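PDB 5MUL: neuraminidase from Bacteroides thetaiotaomicron, which probably acts as a rhamnosidase, being a beta-propeller glycoside hydrolase, and binds beta-D-glucuronic acid. Local coordinates for residues V46-E51 / I95-E100; E145-T150 / L200-K205. All coordinates share one frame; numbering follows the deposited sequence. Where two conformers were deposited one is given.

Contact 1. Residues V46-E51 / I95-E100; sequences VTHGDE and IMVDGE
Val-46 puts one methyl against Ile-95 and the other against Met-96. Its CG1 lies 3.8 Å from Ile-95 CG1 and also touches Ile-95 CD1. Its CG2, held opposite the backbone N, meets Met-96 SD at 3.8 Å, the two side chains at about a right angle. The CB of Met-96 starts out away from 46-51. Bends at chi2 (55°) and chi3 (52°) bring the sulfur and CE back to Val-46. The contacts at this end are apolar, and Val-46 and Ile-95 are buried. Strands 45-48 and 92-97 are edge strands of successive sheets, the blades of the beta-propeller. The short segments run almost parallel, with axes 7.3 Å apart and no direct hydrogen bond between them, so side chains make the joint. Val-97 continues it: its CG1 sits over one face of the His-48 ring, a CH-pi contact 3.6 Å from the ring centroid. Beyond this the packing gives way to water. His-48 CE1 comes obliquely to Asp-98 O, at 3.3 Å. At the ring edge and in its plane, water 1 lies 2.9 Å from His-48 NE2 and donates to Gly-99 O. An alanine here would remove the ring, and would probably cost Val-97 CG1 its cover on this side and leave water 1 without its imidazole partner. Past His-48 the chain leaves the joint in a type II' turn, with Gly-49 and Asp-50 exposed.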
loop_
_atom_site.group_PDB
_atom_site.type_symbol
_atom_site.label_atom_id
_atom_site.label_comp_id
_atom_site.label_asym_id
_atom_site.label_seq_id
_atom_site.Cartn_x
_atom_site.Cartn_y
_atom_site.Cartn_z
ATOM N N VAL A 46 8.168 -3.275 -8.148
ATOM C CA VAL A 46 7.807 -2.126 -8.968
ATOM C C VAL A 46 8.431 -2.228 -10.341
ATOM O O VAL A 46 9.614 -2.571 -10.477
ATOM C CB VAL A 46 8.201 -0.767 -8.314
ATOM C CG1 VAL A 46 9.688 -0.706 -8.045
ATOM C CG2 VAL A 46 7.736 0.400 -9.185
ATOM N N THR A 47 7.625 -1.915 -11.353
ATOM C CA THR A 47 8.068 -1.907 -12.758
ATOM C C THR A 47 8.414 -0.511 -13.198
ATOM O O THR A 47 7.699 0.451 -12.905
ATOM C CB THR A 47 6.992 -2.512 -13.680
ATOM O OG1 THR A 47 6.896 -3.921 -13.414
ATOM C CG2 THR A 47 7.311 -2.318 -15.173
ATOM N N HIS A 48 9.519 -0.403 -13.910
ATOM C CA HIS A 48 9.905 0.805 -14.624
ATOM C C HIS A 48 10.332 0.390 -16.031
ATOM O O HIS A 48 11.263 -0.393 -16.195
ATOM C CB HIS A 48 11.043 1.517 -13.893
ATOM C CG HIS A 48 11.388 2.838 -14.483
ATOM N ND1 HIS A 48 10.630 3.966 -14.253
ATOM C CD2 HIS A 48 12.396 3.213 -15.306
ATOM C CE1 HIS A 48 11.163 4.980 -14.924
ATOM N NE2 HIS A 48 12.241 4.550 -15.555
ATOM N N GLY A 49 9.641 0.919 -17.042
ATOM C CA GLY A 49 9.911 0.530 -18.434
ATOM C C GLY A 49 9.640 -0.956 -18.604
ATOM O O GLY A 49 8.532 -1.425 -18.246
ATOM N N ASP A 50 10.649 -1.694 -19.079
ATOM C CA ASP A 50 10.517 -3.134 -19.284
ATOM C C ASP A 50 11.186 -3.949 -18.205
ATOM O O ASP A 50 11.431 -5.149 -18.387
ATOM C CB ASP A 50 11.042 -3.537 -20.677
ATOM C CG ASP A 50 12.527 -3.385 -20.837
ATOM O OD1 ASP A 50 13.215 -2.787 -19.988
ATOM O OD2 ASP A 50 13.052 -3.868 -21.885
ATOM N N GLU A 51 11.494 -3.328 -17.072
ATOM C CA GLU A 51 12.150 -4.039 -15.981
ATOM C C GLU A 51 11.323 -3.989 -14.725
ATOM O O GLU A 51 10.722 -2.963 -14.415
ATOM C CB GLU A 51 13.503 -3.422 -15.694
ATOM C CG GLU A 51 14.442 -3.578 -16.863
ATOM C CD GLU A 51 15.823 -3.110 -16.528
ATOM O OE1 GLU A 51 15.934 -1.970 -16.040
ATOM O OE2 GLU A 51 16.773 -3.892 -16.736
ATOM N N ILE A 95 10.638 0.818 -2.103
ATOM C CA ILE A 95 11.427 1.225 -3.246
ATOM C C ILE A 95 10.554 1.879 -4.306
ATOM O O ILE A 95 9.345 1.590 -4.396
ATOM C CB ILE A 95 12.237 0.044 -3.851
ATOM C CG1 ILE A 95 11.354 -0.914 -4.650
ATOM C CG2 ILE A 95 13.016 -0.682 -2.779
ATOM C CD1 ILE A 95 12.069 -2.077 -5.326
ATOM N N MET A 96 11.172 2.743 -5.119
ATOM C CA MET A 96 10.482 3.352 -6.257
ATOM C C MET A 96 11.539 3.833 -7.224
ATOM O O MET A 96 12.626 4.224 -6.809
ATOM C CB MET A 96 9.594 4.516 -5.834
ATOM C CG MET A 96 8.681 5.081 -6.896
ATOM S SD MET A 96 7.597 3.905 -7.705
ATOM C CE MET A 96 6.810 3.092 -6.371
ATOM N N VAL A 97 11.214 3.847 -8.495
ATOM C CA VAL A 97 12.128 4.357 -9.514
ATOM C C VAL A 97 11.602 5.695 -9.977
ATOM O O VAL A 97 10.397 5.821 -10.204
ATOM C CB VAL A 97 12.237 3.369 -10.696
ATOM C CG1 VAL A 97 13.200 3.902 -11.741
ATOM C CG2 VAL A 97 12.662 1.985 -10.234
ATOM N N ASP A 98 12.486 6.687 -10.097
ATOM C CA ASP A 98 12.116 8.016 -10.595
ATOM C C ASP A 98 12.139 8.111 -12.124
ATOM O O ASP A 98 12.470 7.136 -12.796
ATOM C CB ASP A 98 12.944 9.113 -9.909
ATOM C CG ASP A 98 14.402 9.142 -10.317
ATOM O OD1 ASP A 98 14.736 8.703 -11.425
ATOM O OD2 ASP A 98 15.189 9.665 -9.525
ATOM N N GLY A 99 11.828 9.283 -12.673
ATOM C CA GLY A 99 11.729 9.440 -14.128
ATOM C C GLY A 99 13.045 9.352 -14.867
ATOM O O GLY A 99 13.051 9.238 -16.102
ATOM N N GLU A 100 14.141 9.451 -14.138
ATOM C CA GLU A 100 15.480 9.260 -14.710
ATOM C C GLU A 100 15.970 7.817 -14.566
ATOM O O GLU A 100 17.078 7.498 -15.023
ATOM C CB GLU A 100 16.469 10.218 -14.058
ATOM C CG GLU A 100 16.288 11.647 -14.514
ATOM C CD GLU A 100 17.043 12.650 -13.671
ATOM O OE1 GLU A 100 17.716 12.302 -12.648
ATOM O OE2 GLU A 100 16.951 13.842 -14.054
HETATM O O HOH W 1 13.714 6.400 -17.149
#

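Contact 2. Residues E145-T150 / L200-K205; sequences EFYPLT and LYVDEK. With BDP (beta-D-glucopyranuronic acid), chain B.
Tyr-147 brings its ring obliquely against 200-205, with CE2 3.5 Å from Leu-200 O and CZ packed on Leu-200 CB. Polar partners lie at the hydroxyl edge, in the ring plane. There the OH donates to Glu-145 OE1 at 2.5 Å, reaching it from well above the carboxylate plane. Water 2 donates to the same OH at 2.6 Å and accepts from Leu-200 N, so it bridges the two segments. Two hydrogen bonds thus hold the hydroxyl in place. Val-202 fills the other end. Its CG2 packs on Tyr-147 CB. Its CG1, opposite the backbone N (chi1 179°), is 3.3 Å from Pro-148 O, and CG2 touches that oxygen too. Pro-148 O is therefore buried among methyl groups and has no hydrogen-bond partner. Where the strands end, the glucuronic acid lies against both segments. Its O2 donates to Asp-203 O at 2.9 Å, and Pro-148 CG packs on its C3 at 3.8 Å. An Asx turn, Asp-203 OD1 to Lys-205 N, shapes the chain beside the sugar. These are edge strands of neighbouring propeller blades. Next in each sheet, strand 154-160 touches Tyr-147 and strand 208-215 touches Leu-200. Helix 388-394 touches Pro-148 and Tyr-201, and its Glu-389 and Lys-392 also bind the sugar.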
loop_
_atom_site.group_PDB
_atom_site.type_symbol
_atom_site.label_atom_id
_atom_site.label_comp_id
_atom_site.label_asym_id
_atom_site.label_seq_id
_atom_site.Cartn_x
_atom_site.Cartn_y
_atom_site.Cartn_z
ATOM N N GLU A 145 7.152 5.096 2.753
ATOM C CA GLU A 145 6.402 4.702 1.552
ATOM C C GLU A 145 6.729 5.676 0.435
ATOM O O GLU A 145 6.568 6.877 0.628
ATOM C CB GLU A 145 4.879 4.770 1.778
ATOM C CG GLU A 145 4.283 4.041 2.995
ATOM C CD GLU A 145 2.893 4.515 3.510
ATOM O OE1 GLU A 145 2.219 5.441 2.984
ATOM O OE2 GLU A 145 2.438 3.940 4.514
ATOM N N PHE A 146 7.113 5.197 -0.750
ATOM C CA PHE A 146 7.235 6.017 -1.946
ATOM C C PHE A 146 6.045 5.860 -2.870
ATOM O O PHE A 146 5.453 4.793 -2.952
ATOM C CB PHE A 146 8.451 5.629 -2.772
ATOM C CG PHE A 146 9.779 5.907 -2.109
ATOM C CD1 PHE A 146 10.370 7.157 -2.147
ATOM C CD2 PHE A 146 10.480 4.880 -1.483
ATOM C CE1 PHE A 146 11.592 7.396 -1.579
ATOM C CE2 PHE A 146 11.715 5.120 -0.908
ATOM C CZ PHE A 146 12.270 6.379 -0.953
ATOM N N TYR A 147 5.785 6.905 -3.637
ATOM C CA TYR A 147 4.780 6.881 -4.690
ATOM C C TYR A 147 5.325 7.669 -5.855
ATOM O O TYR A 147 6.033 8.652 -5.651
ATOM C CB TYR A 147 3.455 7.531 -4.240
ATOM C CG TYR A 147 2.928 6.955 -2.955
ATOM C CD1 TYR A 147 3.387 7.421 -1.720
ATOM C CD2 TYR A 147 2.041 5.897 -2.961
ATOM C CE1 TYR A 147 2.928 6.838 -0.548
ATOM C CE2 TYR A 147 1.601 5.330 -1.796
ATOM C CZ TYR A 147 2.051 5.818 -0.613
ATOM O OH TYR A 147 1.579 5.224 0.571
ATOM N N PRO A 148 4.964 7.322 -7.092
ATOM C CA PRO A 148 5.324 8.151 -8.233
ATOM C C PRO A 148 4.397 9.363 -8.348
ATOM O O PRO A 148 3.274 9.321 -7.845
ATOM C CB PRO A 148 5.028 7.225 -9.401
ATOM C CG PRO A 148 3.832 6.470 -8.943
ATOM C CD PRO A 148 4.095 6.195 -7.491
ATOM N N LEU A 149 4.878 10.445 -8.938
ATOM C CA LEU A 149 4.070 11.604 -9.274
ATOM C C LEU A 149 4.257 11.870 -10.762
ATOM O O LEU A 149 5.163 11.325 -11.385
ATOM C CB LEU A 149 4.494 12.833 -8.465
ATOM C CG LEU A 149 4.305 12.758 -6.941
ATOM C CD1 LEU A 149 4.910 13.994 -6.280
ATOM C CD2 LEU A 149 2.839 12.615 -6.556
ATOM N N THR A 150 3.479 12.788 -11.292
ATOM C CA THR A 150 3.570 13.127 -12.696
ATOM C C THR A 150 4.956 13.562 -13.092
ATOM O O THR A 150 5.689 14.206 -12.308
ATOM C CB THR A 150 2.633 14.284 -13.022
ATOM O OG1 THR A 150 2.926 15.400 -12.178
ATOM C CG2 THR A 150 1.206 13.830 -12.881
ATOM N N LEU A 200 -2.333 5.432 0.816
ATOM C CA LEU A 200 -2.371 6.386 -0.300
ATOM C C LEU A 200 -2.246 5.688 -1.634
ATOM O O LEU A 200 -1.835 4.509 -1.734
ATOM C CB LEU A 200 -1.272 7.453 -0.198
ATOM C CG LEU A 200 -1.307 8.392 1.018
ATOM C CD1 LEU A 200 -0.486 7.822 2.174
ATOM C CD2 LEU A 200 -0.768 9.752 0.641
ATOM N N TYR A 201 -2.630 6.395 -2.683
ATOM C CA TYR A 201 -2.463 5.911 -4.061
ATOM C C TYR A 201 -2.391 7.099 -4.954
ATOM O O TYR A 201 -3.190 8.035 -4.787
ATOM C CB TYR A 201 -3.670 5.089 -4.445
ATOM C CG TYR A 201 -3.562 4.381 -5.756
ATOM C CD1 TYR A 201 -2.808 3.220 -5.854
ATOM C CD2 TYR A 201 -4.215 4.844 -6.892
ATOM C CE1 TYR A 201 -2.710 2.514 -7.043
ATOM C CE2 TYR A 201 -4.108 4.142 -8.119
ATOM C CZ TYR A 201 -3.347 3.004 -8.146
ATOM O OH TYR A 201 -3.260 2.244 -9.319
ATOM N N VAL A 202 -1.459 7.118 -5.902
ATOM C CA VAL A 202 -1.377 8.159 -6.913
ATOM C C VAL A 202 -1.972 7.561 -8.200
ATOM O O VAL A 202 -1.502 6.521 -8.708
ATOM C CB VAL A 202 0.042 8.693 -7.107
ATOM C CG1 VAL A 202 0.065 9.769 -8.192
ATOM C CG2 VAL A 202 0.575 9.201 -5.790
ATOM N N ASP A 203 -3.042 8.172 -8.710
ATOM C CA ASP A 203 -3.764 7.629 -9.838
ATOM C C ASP A 203 -3.067 7.955 -11.147
ATOM O O ASP A 203 -2.032 8.624 -11.191
ATOM C CB ASP A 203 -5.259 7.990 -9.771
ATOM C CG ASP A 203 -5.579 9.413 -10.102
ATOM O OD1 ASP A 203 -4.752 10.141 -10.697
ATOM O OD2 ASP A 203 -6.719 9.812 -9.738
ATOM N N GLU A 204 -3.662 7.467 -12.236
ATOM C CA GLU A 204 -3.070 7.589 -13.542
ATOM C C GLU A 204 -3.098 9.019 -14.065
ATOM O O GLU A 204 -2.401 9.341 -15.038
ATOM C CB GLU A 204 -3.761 6.562 -14.486
ATOM C CG GLU A 204 -3.484 5.096 -14.026
ATOM C CD GLU A 204 -4.431 3.998 -14.534
ATOM O OE1 GLU A 204 -4.823 4.111 -15.720
ATOM O OE2 GLU A 204 -4.773 3.004 -13.800
ATOM N N LYS A 205 -3.832 9.917 -13.401
ATOM C CA LYS A 205 -3.860 11.336 -13.721
ATOM C C LYS A 205 -2.986 12.163 -12.789
ATOM O O LYS A 205 -2.921 13.389 -12.916
ATOM C CB LYS A 205 -5.297 11.869 -13.618
ATOM C CG LYS A 205 -6.254 11.293 -14.654
ATOM C CD LYS A 205 -5.990 11.905 -16.023
ATOM C CE LYS A 205 -7.104 11.610 -17.000
ATOM N NZ LYS A 205 -6.687 12.025 -18.358
HETATM C C1 BDP B . 1.914 9.372 -11.977
HETATM C C2 BDP B . 1.378 7.978 -12.266
HETATM C C3 BDP B . 2.568 7.047 -12.499
HETATM C C4 BDP B . 3.528 7.645 -13.538
HETATM C C5 BDP B . 3.970 9.034 -13.130
HETATM C C6 BDP B . 4.917 9.644 -14.125
HETATM O O2 BDP B . 0.602 7.465 -11.169
HETATM O O3 BDP B . 2.094 5.762 -12.887
HETATM O O4 BDP B . 4.671 6.802 -13.652
HETATM O O5 BDP B . 2.787 9.819 -13.042
HETATM O O6A BDP B . 4.448 10.103 -15.190
HETATM O O1 BDP B . 0.809 10.272 -11.892
HETATM O O6B BDP B . 6.136 9.671 -13.855
HETATM O O HOH W 2 -0.222 3.416 1.241
#

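Overall arrangement
Both contacts join edge strands of successive propeller blades without a direct hydrogen bond across the joint. They also touch each other: Met-96 CB packs on Phe-146 CB at 3.5 Å, so strand 92-97 meets strand 45-48 and strand 144-148. Contact 1 is the more buried, although its centre is about 17 Å from that of the chain, against about 11 Å for contact 2. Its chemistry is mostly apolar, with water at one end. Contact 2 is partly buried, and has a tyrosine hydrogen-bonded to a glutamate of its own segment and a water bridging the two segments. Contact 2 binds the sugar directly; contact 1 only borders the site, through Glu-389 beside Val-46.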